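Local atomic coordinates of aspartate semialdehyde dehydrogenase (Francisella tularensis subsp. tularensis, PDB entry 4WOJ), a protein that probably catalyses the NADPH-dependent reductive dephosphorylation of L-aspartyl 4-phosphate to L-aspartate semialdehyde, a shared step in making lysine, methionine and threonine. Residues Thr289-Glu292 and Ile293-Lys296; Lys311-Thr314 and Leu315-Thr319; Leu353-Gly356 and Ala357-Leu361. One frame throughout, in Å; residues are numbered along the deposited sequence.

The three contacts are helical turns that follow one another along the chain: contact 1 opens helix 290-298, contact 2 spans helix 311-317 and the turn after it, and contact 3 lies in the first turns of helix 354-369. Contacts 1 and 2, with centres about 20 Å apart, both pack against the mixed sheet of the dimerisation domain. Strand 304-307 runs between them in sequence, and both rest on strand 329-336. Contact 3, with its centre about 28 Å from that of contact 1 and 24 Å from that of contact 2, follows strand 343-351 of the same sheet. The three thus sample separate places: the surface, the subunit interface and the neighbourhood of the predicted active site.

Contact 1: Thr289-Glu292 and Ile293-Lys296; sequences TIEE and IKQK
Ile290 and Ile293 meet through their terminal methyls, Ile290 CD1 lying 4.0 Å from Ile293 CD1. The CB of Ile290 starts away from the next turn, but CG1 stands anti to the backbone N (chi1 -161°) and the bend at chi2 brings CD1 back to its neighbour. Both side chains also rest on Ile334 of strand 329-336, so branched apolar residues suit this sheet-facing side. Polar bonds close the start of the helix. Thr289 and Glu292 form a capping box at the N-terminus of helix 290-298: Thr289 N donates to the anti lone pair of Glu292 OE2 at 2.6 Å, and Glu292 N returns a weak bond to Thr289 OG1 at 3.4 Å. The carboxylate sits where the helix end probably favours negative charge. Regular helical bonds then carry the chain on, among them a nearly straight one (173°) from Lys296 N to Glu292 O, 3.0 Å long. Glu291 and Lys294 run side by side on the exposed flank. Glu291 OE1 is 3.4 Å from Lys294 CE, yet it stays 4.6 Å from Lys294 NZ, leaving attraction beyond salt-bridge range. Lys296 instead sends its ammonium to a long, weak ion pair with Glu156.

Contact 2: Lys311-Thr314 and Leu315-Thr319; sequences KEDT and LKYLT
Tyr317 folds its ring back over the preceding turn toward Asp313, bringing Tyr317 CD2 to 3.3 Å from Asp313 O at an oblique angle. One face of the ring carries the aliphatic part of its neighbour, with Lys316 CG 3.9 Å above the plane and over the centre. The Tyr317 side chain also touches Ile307 of strand 304-307. CG of Tyr317 lies anti to the carbonyl carbon (chi1 -53°), a setting that lays the ring back along the helix. A tyrosine suits this exposed flank, where its broad ring can pack on backbone and lysine methylenes.

On the buried side Thr314 and Leu318 point the same way, Thr314 CG2 standing 4.1 Å from Leu318 CB. The methyl of Thr314 serves this apolar contact while its hydroxyl bonds to Asn310 O, so the two branches divide the work of a buried residue. Leu318 continues onto Ile307, Ala330 and Arg333, a suitable task for a leucine at the sheet.

Lys311 and Leu315 form a third flank, Lys311 CG being 4.2 Å from Leu315 CD1. Their backbones are joined by a nearly straight bond (173°) from Leu315 N to Lys311 O at 2.9 Å. The extended lysine reaches Asp233 O of the second subunit, and Leu315 packs on Leu229 of that subunit.

The helix ends with a bond from Leu318 N to Thr314 O, 2.9 Å long. Leu318 then leaves helical geometry, and Thr319 OG1 caps Ala322 N to begin helix 320-323. A short helix thus passes through an inverse gamma turn centred on Leu318 to a threonine N-cap, in a dimerisation domain with one flank against the partner subunit.

Contact 3: Leu353-Gly356 and Ala357-Leu361; sequences LLWG and AAEPL
Glu359 lays its CG over one face of Trp355 in a CH-pi contact, 3.6 Å from the centroid of the six-membered ring and only 4° off the ring normal. With chi1 at -166° the Glu359 chain leaves on the far side from its own backbone N, and a bend at chi2 leaves the carboxylate almost perpendicular to the indole, 85° between planes. At the ring edge, near its plane, Pro360 CG comes to 4.0 Å from Trp355 CE3.

Proline brings no N-H to the turn before it, and its ring carbons lie beside carbonyl oxygens instead, with Pro360 CG 3.3 Å from Trp355 O; the helix is kinked here. The preceding turn is wide, of pi type: Ala358 N bonds to Leu353 O at 2.8 Å and Glu359 N to Leu354 O at 2.7 Å. Ala357 N reaches Leu354 O as well, at 3.0 Å and from the opposite face of the carbonyl plane, so that buried oxygen is gripped twice.

Further out, Arg362 and Arg26 form salt bridges with Glu359 OE2 and probably stabilise its buried charge. Trp303 meets the indole edge-to-face, and Leu145 and Leu148 of helix 141-149 pack against it. Leu354 and Ala357 touch helix 18-30 of the nucleotide-binding domain. Gly356, having no side chain, comes to about 4 Å from the side chain of Cys141, the predicted acyl-thioester nucleophile, which places this pi-type turn beside the probable active site.

Contact 1: Thr289-Glu292 and Ile293-Lys296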
loop_
_atom_site.group_PDB
_atom_site.type_symbol
_atom_site.label_atom_id
_atom_site.label_comp_id
_atom_site.label_asym_id
_atom_site.label_seq_id
_atom_site.Cartn_x
_atom_site.Cartn_y
_atom_site.Cartn_z
ATOM N N THR B 289 25.619 6.296 -8.994
ATOM C CA THR B 289 25.755 5.780 -7.653
ATOM C C THR B 289 24.543 6.221 -6.802
ATOM O O THR B 289 23.776 7.104 -7.164
ATOM C CB THR B 289 27.053 6.243 -7.001
ATOM O OG1 THR B 289 27.060 7.672 -6.944
ATOM C CG2 THR B 289 28.224 5.764 -7.808
ATOM N N ILE B 290 24.361 5.576 -5.683
ATOM C CA ILE B 290 23.195 5.864 -4.897
ATOM C C ILE B 290 23.321 7.238 -4.259
ATOM O O ILE B 290 22.356 7.916 -4.139
ATOM C CB ILE B 290 22.919 4.773 -3.872
ATOM C CG1 ILE B 290 21.480 4.857 -3.417
ATOM C CG2 ILE B 290 23.904 4.887 -2.703
ATOM C CD1 ILE B 290 20.459 4.666 -4.525
ATOM N N GLU B 291 24.542 7.687 -3.992
ATOM C CA GLU B 291 24.796 9.058 -3.506
ATOM C C GLU B 291 24.530 10.151 -4.525
ATOM O O GLU B 291 24.144 11.264 -4.177
ATOM C CB GLU B 291 26.219 9.186 -2.936
ATOM C CG GLU B 291 26.332 8.449 -1.584
ATOM C CD GLU B 291 25.565 9.157 -0.440
ATOM O OE1 GLU B 291 24.969 10.256 -0.654
ATOM O OE2 GLU B 291 25.558 8.620 0.702
ATOM N N GLU B 292 24.751 9.856 -5.786
ATOM C CA GLU B 292 24.483 10.827 -6.820
ATOM C C GLU B 292 22.969 10.993 -6.956
ATOM O O GLU B 292 22.472 12.079 -7.164
ATOM C CB GLU B 292 25.058 10.373 -8.150
ATOM C CG GLU B 292 26.567 10.253 -8.182
ATOM C CD GLU B 292 27.058 9.664 -9.528
ATOM O OE1 GLU B 292 27.615 10.394 -10.370
ATOM O OE2 GLU B 292 26.835 8.468 -9.770
ATOM N N ILE B 293 22.252 9.881 -6.840
ATOM C CA ILE B 293 20.798 9.844 -6.941
ATOM C C ILE B 293 20.175 10.684 -5.791
ATOM O O ILE B 293 19.302 11.522 -6.043
ATOM C CB ILE B 293 20.311 8.368 -6.952
ATOM C CG1 ILE B 293 20.647 7.716 -8.286
ATOM C CG2 ILE B 293 18.822 8.241 -6.689
ATOM C CD1 ILE B 293 20.647 6.201 -8.256
ATOM N N LYS B 294 20.643 10.496 -4.558
ATOM C CA LYS B 294 20.109 11.271 -3.411
ATOM C C LYS B 294 20.398 12.733 -3.646
ATOM O O LYS B 294 19.532 13.573 -3.497
ATOM C CB LYS B 294 20.739 10.859 -2.083
ATOM C CG LYS B 294 20.537 9.382 -1.687
ATOM C CD LYS B 294 21.568 8.777 -0.724
ATOM C CE LYS B 294 21.850 9.615 0.545
ATOM N NZ LYS B 294 20.711 10.448 1.020
ATOM N N GLN B 295 21.619 13.019 -4.084
ATOM C CA GLN B 295 22.023 14.402 -4.295
ATOM C C GLN B 295 21.031 15.089 -5.232
ATOM O O GLN B 295 20.367 16.056 -4.851
ATOM C CB GLN B 295 23.466 14.483 -4.815
ATOM C CG GLN B 295 23.961 15.908 -5.011
ATOM C CD GLN B 295 24.032 16.695 -3.692
ATOM O OE1 GLN B 295 24.093 16.117 -2.593
ATOM N NE2 GLN B 295 24.030 18.024 -3.799
ATOM N N LYS B 296 20.932 14.557 -6.443
ATOM C CA LYS B 296 19.995 15.069 -7.450
ATOM C C LYS B 296 18.578 15.193 -6.873
ATOM O O LYS B 296 17.938 16.220 -7.045
ATOM C CB LYS B 296 19.922 14.161 -8.679
ATOM C CG LYS B 296 21.278 13.786 -9.247
ATOM C CD LYS B 296 21.564 14.474 -10.552
ATOM C CE LYS B 296 22.811 13.880 -11.169
ATOM N NZ LYS B 296 23.679 14.978 -11.651
#

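Contact 2: Lys311-Thr314 and Leu315-Thr319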
loop_
_atom_site.group_PDB
_atom_site.type_symbol
_atom_site.label_atom_id
_atom_site.label_comp_id
_atom_site.label_asym_id
_atom_site.label_seq_id
_atom_site.Cartn_x
_atom_site.Cartn_y
_atom_site.Cartn_z
ATOM N N LYS B 311 15.496 3.001 10.232
ATOM C CA LYS B 311 14.212 2.692 10.816
ATOM C C LYS B 311 13.585 3.845 11.614
ATOM O O LYS B 311 12.466 4.283 11.334
ATOM C CB LYS B 311 14.399 1.484 11.698
ATOM C CG LYS B 311 13.111 0.909 12.242
ATOM C CD LYS B 311 13.432 -0.378 12.989
ATOM C CE LYS B 311 12.181 -1.186 13.301
ATOM N NZ LYS B 311 12.587 -2.591 13.565
ATOM N N GLU B 312 14.306 4.345 12.595
ATOM C CA GLU B 312 13.742 5.373 13.431
ATOM C C GLU B 312 13.208 6.529 12.563
ATOM O O GLU B 312 12.095 7.027 12.775
ATOM C CB GLU B 312 14.781 5.868 14.468
ATOM C CG GLU B 312 14.377 7.166 15.184
ATOM C CD GLU B 312 14.916 7.303 16.618
ATOM O OE1 GLU B 312 16.133 7.135 16.853
ATOM O OE2 GLU B 312 14.106 7.610 17.531
ATOM N N ASP B 313 14.020 6.974 11.601
ATOM C CA ASP B 313 13.674 8.147 10.804
ATOM C C ASP B 313 12.562 7.849 9.773
ATOM O O ASP B 313 11.748 8.710 9.416
ATOM C CB ASP B 313 14.930 8.703 10.129
ATOM C CG ASP B 313 15.926 9.389 11.121
ATOM O OD1 ASP B 313 15.641 9.605 12.330
ATOM O OD2 ASP B 313 17.026 9.737 10.652
ATOM N N THR B 314 12.550 6.618 9.287
ATOM C CA THR B 314 11.586 6.209 8.296
ATOM C C THR B 314 10.233 6.135 8.916
ATOM O O THR B 314 9.252 6.678 8.381
ATOM C CB THR B 314 11.916 4.843 7.688
ATOM O OG1 THR B 314 13.147 4.939 6.989
ATOM C CG2 THR B 314 10.832 4.426 6.742
ATOM N N LEU B 315 10.158 5.441 10.035
ATOM C CA LEU B 315 8.854 5.312 10.712
ATOM C C LEU B 315 8.374 6.642 11.235
ATOM O O LEU B 315 7.190 6.912 11.227
ATOM C CB LEU B 315 8.869 4.246 11.803
ATOM C CG LEU B 315 9.125 2.817 11.285
ATOM C CD1 LEU B 315 8.992 1.815 12.414
ATOM C CD2 LEU B 315 8.219 2.396 10.136
ATOM N N LYS B 316 9.274 7.512 11.645
ATOM C CA LYS B 316 8.802 8.805 12.143
ATOM C C LYS B 316 8.420 9.824 11.065
ATOM O O LYS B 316 7.438 10.546 11.214
ATOM C CB LYS B 316 9.803 9.437 13.112
ATOM C CG LYS B 316 9.174 10.607 13.845
ATOM C CD LYS B 316 10.038 11.152 14.955
ATOM C CE LYS B 316 9.195 11.980 15.921
ATOM N NZ LYS B 316 10.054 12.668 16.911
ATOM N N TYR B 317 9.208 9.910 10.008
ATOM C CA TYR B 317 8.976 10.961 8.976
ATOM C C TYR B 317 8.438 10.513 7.621
ATOM O O TYR B 317 7.858 11.327 6.939
ATOM C CB TYR B 317 10.237 11.802 8.766
ATOM C CG TYR B 317 10.758 12.357 10.061
ATOM C CD1 TYR B 317 10.088 13.415 10.722
ATOM C CD2 TYR B 317 11.895 11.808 10.663
ATOM C CE1 TYR B 317 10.552 13.919 11.932
ATOM C CE2 TYR B 317 12.370 12.303 11.867
ATOM C CZ TYR B 317 11.692 13.356 12.509
ATOM O OH TYR B 317 12.183 13.835 13.712
ATOM N N LEU B 318 8.632 9.256 7.199
ATOM C CA LEU B 318 8.182 8.841 5.826
ATOM C C LEU B 318 6.778 8.241 5.839
ATOM O O LEU B 318 6.593 7.126 5.416
ATOM C CB LEU B 318 9.164 7.866 5.204
ATOM C CG LEU B 318 9.105 7.683 3.691
ATOM C CD1 LEU B 318 9.333 8.992 2.958
ATOM C CD2 LEU B 318 10.186 6.706 3.300
ATOM N N THR B 319 5.815 8.966 6.417
ATOM C CA THR B 319 4.514 8.431 6.670
ATOM C C THR B 319 3.439 9.493 6.558
ATOM O O THR B 319 3.728 10.684 6.657
ATOM C CB THR B 319 4.404 7.821 8.083
ATOM O OG1 THR B 319 4.253 8.868 9.063
ATOM C CG2 THR B 319 5.601 6.965 8.400
#

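Contact 3: Leu353-Gly356 and Ala357-Leu361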
loop_
_atom_site.group_PDB
_atom_site.type_symbol
_atom_site.label_atom_id
_atom_site.label_comp_id
_atom_site.label_asym_id
_atom_site.label_seq_id
_atom_site.Cartn_x
_atom_site.Cartn_y
_atom_site.Cartn_z
ATOM N N LEU B 353 -4.242 17.038 -0.694
ATOM C CA LEU B 353 -5.000 18.279 -0.778
ATOM C C LEU B 353 -4.184 19.487 -1.159
ATOM O O LEU B 353 -4.677 20.396 -1.790
ATOM C CB LEU B 353 -5.711 18.508 0.542
ATOM C CG LEU B 353 -6.810 17.462 0.774
ATOM C CD1 LEU B 353 -7.411 17.547 2.151
ATOM C CD2 LEU B 353 -7.933 17.603 -0.239
ATOM N N LEU B 354 -2.916 19.501 -0.800
ATOM C CA LEU B 354 -2.065 20.655 -1.033
ATOM C C LEU B 354 -1.290 20.489 -2.360
ATOM O O LEU B 354 -1.731 20.894 -3.421
ATOM C CB LEU B 354 -1.077 20.786 0.123
ATOM C CG LEU B 354 -1.614 21.173 1.478
ATOM C CD1 LEU B 354 -0.624 20.939 2.595
ATOM C CD2 LEU B 354 -2.039 22.631 1.498
ATOM N N TRP B 355 -0.137 19.883 -2.312
ATOM C CA TRP B 355 0.623 19.715 -3.581
ATOM C C TRP B 355 -0.154 18.858 -4.586
ATOM O O TRP B 355 -0.121 19.089 -5.804
ATOM C CB TRP B 355 2.024 19.176 -3.320
ATOM C CG TRP B 355 3.030 20.267 -3.128
ATOM C CD1 TRP B 355 3.878 20.429 -2.072
ATOM C CD2 TRP B 355 3.272 21.354 -4.005
ATOM N NE1 TRP B 355 4.637 21.550 -2.248
ATOM C CE2 TRP B 355 4.291 22.133 -3.436
ATOM C CE3 TRP B 355 2.736 21.740 -5.223
ATOM C CZ2 TRP B 355 4.781 23.268 -4.040
ATOM C CZ3 TRP B 355 3.221 22.860 -5.820
ATOM C CH2 TRP B 355 4.233 23.621 -5.234
ATOM N N GLY B 356 -0.882 17.892 -4.059
ATOM C CA GLY B 356 -1.784 17.092 -4.866
ATOM C C GLY B 356 -2.943 17.820 -5.504
ATOM O O GLY B 356 -3.446 17.373 -6.528
ATOM N N ALA B 357 -3.462 18.881 -4.874
ATOM C CA ALA B 357 -4.642 19.524 -5.458
ATOM C C ALA B 357 -4.588 21.040 -5.455
ATOM O O ALA B 357 -4.526 21.655 -6.502
ATOM C CB ALA B 357 -5.898 19.013 -4.778
ATOM N N ALA B 358 -4.607 21.631 -4.264
ATOM C CA ALA B 358 -4.714 23.081 -4.084
ATOM C C ALA B 358 -3.520 23.896 -4.487
ATOM O O ALA B 358 -3.681 24.960 -5.097
ATOM C CB ALA B 358 -5.045 23.367 -2.622
ATOM N N GLU B 359 -2.322 23.473 -4.101
ATOM C CA GLU B 359 -1.142 24.348 -4.170
ATOM C C GLU B 359 -0.775 24.774 -5.588
ATOM O O GLU B 359 -0.437 25.938 -5.816
ATOM C CB GLU B 359 0.052 23.701 -3.433
ATOM C CG GLU B 359 1.269 24.596 -3.112
ATOM C CD GLU B 359 0.939 25.841 -2.282
ATOM O OE1 GLU B 359 -0.194 25.954 -1.768
ATOM O OE2 GLU B 359 1.807 26.736 -2.177
ATOM N N PRO B 360 -0.830 23.838 -6.555
ATOM C CA PRO B 360 -0.445 24.208 -7.903
ATOM C C PRO B 360 -1.342 25.274 -8.491
ATOM O O PRO B 360 -0.903 26.121 -9.308
ATOM C CB PRO B 360 -0.601 22.897 -8.672
ATOM C CG PRO B 360 -0.439 21.841 -7.623
ATOM C CD PRO B 360 -1.095 22.394 -6.424
ATOM N N LEU B 361 -2.604 25.203 -8.103
ATOM C CA LEU B 361 -3.614 26.101 -8.624
ATOM C C LEU B 361 -3.325 27.505 -8.139
ATOM O O LEU B 361 -3.208 28.434 -8.954
ATOM C CB LEU B 361 -5.005 25.612 -8.196
ATOM C CG LEU B 361 -5.377 24.193 -8.670
ATOM C CD1 LEU B 361 -6.861 23.939 -8.496
ATOM C CD2 LEU B 361 -4.958 23.971 -10.147
#